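Local coordinates for Yop proteins translocation protein Q (Yersinia pseudotuberculosis, PDB 3UEP) that forms, as the C-terminal product of internal translation initiation, part of a complex essential to type III secretion of Yop proteins, at residues T50-L58 with L65-I73. Residues are numbered along the deposited sequence; the frame is centred on the assembly and turned at random. Where two conformers were deposited one is given.
Sequences TPVDGEVRL and LGHGRLVEI
The antiparallel β-hairpin that forms the centre of the four-stranded sheet in this FliN-like C-terminal domain pairs Glu-55 to Leu-58 with residues Leu-65 to Arg-69 of strand 63-73. Val-56 and Gly-68 are joined by two backbone hydrogen bonds, each 2.8 Å from N to O. Farther along, Leu-58 N donates to Gly-66 O at 2.7 Å in a nearly straight bond (171°). A classic β bulge follows, in which Leu-65 and Gly-66 both face Leu-58. Leu-58 O accepts Leu-65 N at 2.6 Å and, more weakly, Gly-66 N.

On one face of the hairpin, Val-56 turns CG2 to Leu-70 CD2 at 3.7 Å, the two side chains crossing at about a right angle. Leu-70 CG stands anti to its own carbonyl carbon (chi1 -82°), which brings Leu-70 CG to 3.6 Å from Asp-53 O. Leu-58 lies on the same face, above Gly-66 and Gly-68, where no side chain intervenes. Phe-25 and Val-27 from strand 20-27, with Val-79, Ile-81 and Leu-77 from strand 76-84, complete this apolar layer.

Glu-55, Arg-57 and His-67 gather on the other face. In the conformer modelled, the Glu-55 chain runs alongside the imidazole, bringing OE2 to the ring edge, while the same oxygen lies 3.6 Å from Arg-57 NH1 in a doubtful salt bridge within the strand. His-67 ND1 is buried by the contact and has no hydrogen-bonding partner in the model; Arg-57 CG approaches the ring obliquely. In the loop leading into strand 55-60, at the open end of the hairpin, the poorly ordered Asp-53 crosses Arg-69, their carboxylate and guanidinium planes nearly perpendicular, in a long and doubtful salt bridge from Asp-53 OD2 to Arg-69 NH1 at 3.8 Å.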
ATOM      1  N   THR A  50      -6.395   7.046  -9.761  1.00 68.46           N
ATOM      2  CA  THR A  50      -6.087   8.218  -8.936  1.00 70.42           C
ATOM      3  C   THR A  50      -5.139   9.140  -9.696  1.00 69.69           C
ATOM      4  O   THR A  50      -4.374   8.677 -10.541  1.00 67.52           O
ATOM      5  CB  THR A  50      -5.442   7.841  -7.567  1.00 95.40           C
ATOM      6  OG1 THR A  50      -4.332   6.955  -7.772  1.00 95.05           O
ATOM      7  CG2 THR A  50      -6.461   7.180  -6.636  1.00 94.60           C
ATOM      8  N   PRO A  51      -5.179  10.452  -9.401  1.00 72.47           N
ATOM      9  CA  PRO A  51      -4.263  11.374 -10.085  1.00 67.30           C
ATOM     10  C   PRO A  51      -2.818  11.072  -9.692  1.00 69.53           C
ATOM     11  O   PRO A  51      -2.584  10.157  -8.893  1.00 71.95           O
ATOM     12  CB  PRO A  51      -4.687  12.754  -9.560  1.00 68.43           C
ATOM     13  CG  PRO A  51      -6.032  12.554  -8.928  1.00 71.54           C
ATOM     14  CD  PRO A  51      -6.027  11.147  -8.416  1.00 74.14           C
ATOM     15  N   VAL A  52      -1.869  11.825 -10.242  1.00 68.08           N
ATOM     16  CA  VAL A  52      -0.449  11.600  -9.965  1.00 77.61           C
ATOM     17  C   VAL A  52      -0.074  11.847  -8.501  1.00 86.97           C
ATOM     18  O   VAL A  52       0.888  11.265  -8.001  1.00 80.88           O
ATOM     19  CB  VAL A  52       0.464  12.416 -10.907  1.00 80.04           C
ATOM     20  CG1 VAL A  52       0.353  11.873 -12.331  1.00 81.14           C
ATOM     21  CG2 VAL A  52       0.116  13.908 -10.847  1.00 74.76           C
ATOM     22  N   ASP A  53      -0.831  12.705  -7.821  1.00101.14           N
ATOM     23  CA  ASP A  53      -0.715  12.828  -6.367  1.00110.39           C
ATOM     24  C   ASP A  53      -1.538  11.718  -5.698  1.00107.73           C
ATOM     25  O   ASP A  53      -1.007  10.653  -5.372  1.00108.92           O
ATOM     26  CB  ASP A  53      -1.106  14.235  -5.878  1.00122.50           C
ATOM     27  CG  ASP A  53      -2.446  14.711  -6.425  1.00131.34           C
ATOM     28  OD1 ASP A  53      -2.974  14.092  -7.375  1.00131.11           O
ATOM     29  OD2 ASP A  53      -2.965  15.724  -5.903  1.00137.52           O
ATOM     30  N   GLY A  54      -2.831  11.954  -5.511  1.00103.01           N
ATOM     31  CA  GLY A  54      -3.746  10.880  -5.168  1.00 96.63           C
ATOM     32  C   GLY A  54      -3.604  10.231  -3.804  1.00 92.39           C
ATOM     33  O   GLY A  54      -2.572  10.315  -3.143  1.00 86.07           O
ATOM     34  N   GLU A  55      -4.669   9.544  -3.417  1.00 43.51           N
ATOM     35  CA  GLU A  55      -4.800   8.965  -2.082  0.58 42.65           C
ATOM     36  C   GLU A  55      -3.685   7.980  -1.728  1.00 35.99           C
ATOM     37  O   GLU A  55      -3.388   7.054  -2.475  1.00 35.38           O
ATOM     38  CB  GLU A  55      -6.173   8.283  -1.928  0.58 45.78           C
ATOM     39  CG  GLU A  55      -6.579   7.980  -0.472  0.58 50.12           C
ATOM     40  CD  GLU A  55      -7.960   7.333  -0.352  0.58 59.38           C
ATOM     41  OE1 GLU A  55      -8.973   8.050  -0.499  0.58 56.18           O
ATOM     42  OE2 GLU A  55      -8.031   6.107  -0.102  0.58 67.26           O
ATOM     43  N   VAL A  56      -3.074   8.191  -0.567  1.00 34.24           N
ATOM     44  CA  VAL A  56      -2.169   7.208   0.014  1.00 33.83           C
ATOM     45  C   VAL A  56      -2.832   6.742   1.308  1.00 37.50           C
ATOM     46  O   VAL A  56      -3.317   7.558   2.097  1.00 38.86           O
ATOM     47  CB  VAL A  56      -0.786   7.808   0.320  1.00 37.91           C
ATOM     48  CG1 VAL A  56       0.100   6.800   1.049  1.00 29.54           C
ATOM     49  CG2 VAL A  56      -0.121   8.265  -0.969  1.00 41.37           C
ATOM     50  N   ARG A  57      -2.901   5.436   1.520  1.00 34.64           N
ATOM     51  CA  ARG A  57      -3.398   4.924   2.789  0.50 32.01           C
ATOM     52  C   ARG A  57      -2.205   4.492   3.629  1.00 35.28           C
ATOM     53  O   ARG A  57      -1.312   3.807   3.140  1.00 36.79           O
ATOM     54  CB  ARG A  57      -4.371   3.758   2.570  0.50 34.53           C
ATOM     55  CG  ARG A  57      -5.693   4.177   1.926  0.50 35.54           C
ATOM     56  CD  ARG A  57      -6.468   2.991   1.365  0.50 38.72           C
ATOM     57  NE  ARG A  57      -5.659   2.157   0.479  0.50 37.05           N
ATOM     58  CZ  ARG A  57      -5.412   2.428  -0.799  0.50 33.63           C
ATOM     59  NH1 ARG A  57      -5.901   3.525  -1.368  0.50 35.34           N
ATOM     60  NH2 ARG A  57      -4.662   1.600  -1.507  0.50 30.66           N
ATOM     61  N   LEU A  58      -2.181   4.923   4.888  1.00 33.10           N
ATOM     62  CA  LEU A  58      -1.159   4.458   5.806  1.00 32.47           C
ATOM     63  C   LEU A  58      -1.692   3.275   6.586  1.00 32.58           C
ATOM     64  O   LEU A  58      -2.736   3.362   7.222  1.00 36.42           O
ATOM     65  CB  LEU A  58      -0.756   5.545   6.799  1.00 39.15           C
ATOM     66  CG  LEU A  58       0.213   6.635   6.350  1.00 41.83           C
ATOM     67  CD1 LEU A  58      -0.452   7.560   5.322  1.00 36.09           C
ATOM     68  CD2 LEU A  58       0.665   7.408   7.581  1.00 43.17           C
ATOM     69  N   LEU A  65      -4.402   3.358   9.254  1.00 27.54           N
ATOM     70  CA  LEU A  65      -3.968   4.319  10.258  1.00 32.92           C
ATOM     71  C   LEU A  65      -4.276   5.749   9.816  1.00 37.64           C
ATOM     72  O   LEU A  65      -4.413   6.648  10.635  1.00 42.22           O
ATOM     73  CB  LEU A  65      -2.464   4.147  10.493  1.00 39.64           C
ATOM     74  CG  LEU A  65      -1.697   5.094  11.404  1.00 52.30           C
ATOM     75  CD1 LEU A  65      -1.899   4.670  12.832  1.00 57.74           C
ATOM     76  CD2 LEU A  65      -0.230   5.035  11.054  1.00 57.98           C
ATOM     77  N   GLY A  66      -4.376   5.968   8.514  1.00 37.44           N
ATOM     78  CA  GLY A  66      -4.649   7.302   8.015  1.00 33.15           C
ATOM     79  C   GLY A  66      -4.484   7.443   6.521  1.00 32.16           C
ATOM     80  O   GLY A  66      -4.189   6.467   5.819  1.00 35.36           O
ATOM     81  N   HIS A  67      -4.670   8.667   6.040  1.00 34.13           N
ATOM     82  CA  HIS A  67      -4.694   8.955   4.606  1.00 37.55           C
ATOM     83  C   HIS A  67      -3.783  10.144   4.322  1.00 36.34           C
ATOM     84  O   HIS A  67      -3.613  11.028   5.157  1.00 35.41           O
ATOM     85  CB  HIS A  67      -6.113   9.273   4.129  1.00 38.83           C
ATOM     86  CG  HIS A  67      -7.129   8.228   4.484  1.00 45.55           C
ATOM     87  ND1 HIS A  67      -7.538   7.249   3.598  1.00 52.51           N
ATOM     88  CD2 HIS A  67      -7.843   8.027   5.619  1.00 35.88           C
ATOM     89  CE1 HIS A  67      -8.453   6.487   4.174  1.00 45.98           C
ATOM     90  NE2 HIS A  67      -8.656   6.940   5.399  1.00 47.95           N
ATOM     91  N   GLY A  68      -3.193  10.149   3.137  1.00 31.16           N
ATOM     92  CA  GLY A  68      -2.228  11.156   2.766  1.00 30.12           C
ATOM     93  C   GLY A  68      -2.196  11.344   1.261  1.00 36.57           C
ATOM     94  O   GLY A  68      -3.027  10.808   0.535  1.00 34.94           O
ATOM     95  N   ARG A  69      -1.204  12.088   0.796  1.00 34.64           N
ATOM     96  CA  ARG A  69      -1.073  12.414  -0.610  0.62 37.09           C
ATOM     97  C   ARG A  69       0.367  12.187  -1.049  1.00 38.26           C
ATOM     98  O   ARG A  69       1.295  12.564  -0.335  1.00 45.70           O
ATOM     99  CB  ARG A  69      -1.450  13.880  -0.804  0.62 43.50           C
ATOM    100  CG  ARG A  69      -1.368  14.387  -2.223  0.62 50.76           C
ATOM    101  CD  ARG A  69      -2.014  15.758  -2.309  0.62 55.76           C
ATOM    102  NE  ARG A  69      -1.184  16.793  -1.703  0.62 56.52           N
ATOM    103  CZ  ARG A  69      -0.461  17.658  -2.406  0.62 66.10           C
ATOM    104  NH1 ARG A  69      -0.481  17.606  -3.737  0.62 58.64           N
ATOM    105  NH2 ARG A  69       0.275  18.574  -1.783  0.62 76.28           N
ATOM    106  N   LEU A  70       0.563  11.568  -2.213  1.00 34.85           N
ATOM    107  CA  LEU A  70       1.917  11.415  -2.734  1.00 42.60           C
ATOM    108  C   LEU A  70       2.433  12.782  -3.134  1.00 48.27           C
ATOM    109  O   LEU A  70       1.736  13.528  -3.813  1.00 49.60           O
ATOM    110  CB  LEU A  70       1.938  10.551  -3.983  1.00 45.36           C
ATOM    111  CG  LEU A  70       1.925   9.037  -3.954  1.00 48.46           C
ATOM    112  CD1 LEU A  70       2.243   8.581  -5.371  1.00 51.71           C
ATOM    113  CD2 LEU A  70       2.934   8.476  -2.960  1.00 46.63           C
ATOM    114  N   VAL A  71       3.653  13.107  -2.720  1.00 47.59           N
ATOM    115  CA  VAL A  71       4.335  14.311  -3.182  1.00 43.53           C
ATOM    116  C   VAL A  71       5.746  13.948  -3.647  1.00 48.08           C
ATOM    117  O   VAL A  71       6.291  12.911  -3.260  1.00 49.89           O
ATOM    118  CB  VAL A  71       4.441  15.383  -2.072  1.00 44.38           C
ATOM    119  CG1 VAL A  71       3.056  15.814  -1.593  1.00 41.45           C
ATOM    120  CG2 VAL A  71       5.277  14.861  -0.915  1.00 40.26           C
ATOM    121  N   GLU A  72       6.332  14.800  -4.481  1.00 59.00           N
ATOM    122  CA  GLU A  72       7.690  14.591  -4.963  1.00 68.15           C
ATOM    123  C   GLU A  72       8.597  15.695  -4.442  1.00 71.40           C
ATOM    124  O   GLU A  72       8.667  16.778  -5.025  1.00 82.05           O
ATOM    125  CB  GLU A  72       7.716  14.579  -6.491  1.00 75.81           C
ATOM    126  CG  GLU A  72       9.112  14.553  -7.099  1.00 88.42           C
ATOM    127  CD  GLU A  72       9.106  14.925  -8.571  1.00 95.63           C
ATOM    128  OE1 GLU A  72       8.234  15.727  -8.966  1.00 99.80           O
ATOM    129  OE2 GLU A  72       9.963  14.416  -9.330  1.00 94.23           O
ATOM    130  N   ILE A  73       9.286  15.432  -3.338  1.00 65.89           N
ATOM    131  CA  ILE A  73      10.206  16.426  -2.795  1.00 72.95           C
ATOM    132  C   ILE A  73      11.642  16.220  -3.272  1.00 69.56           C
ATOM    133  O   ILE A  73      12.358  15.357  -2.766  1.00 76.22           O
ATOM    134  CB  ILE A  73      10.164  16.503  -1.251  1.00 80.64           C
ATOM    135  CG1 ILE A  73      10.491  15.143  -0.621  1.00 85.59           C
ATOM    136  CG2 ILE A  73       8.810  17.043  -0.785  1.00 77.06           C
ATOM    137  CD1 ILE A  73      11.179  15.249   0.732  1.00 87.74           C
TER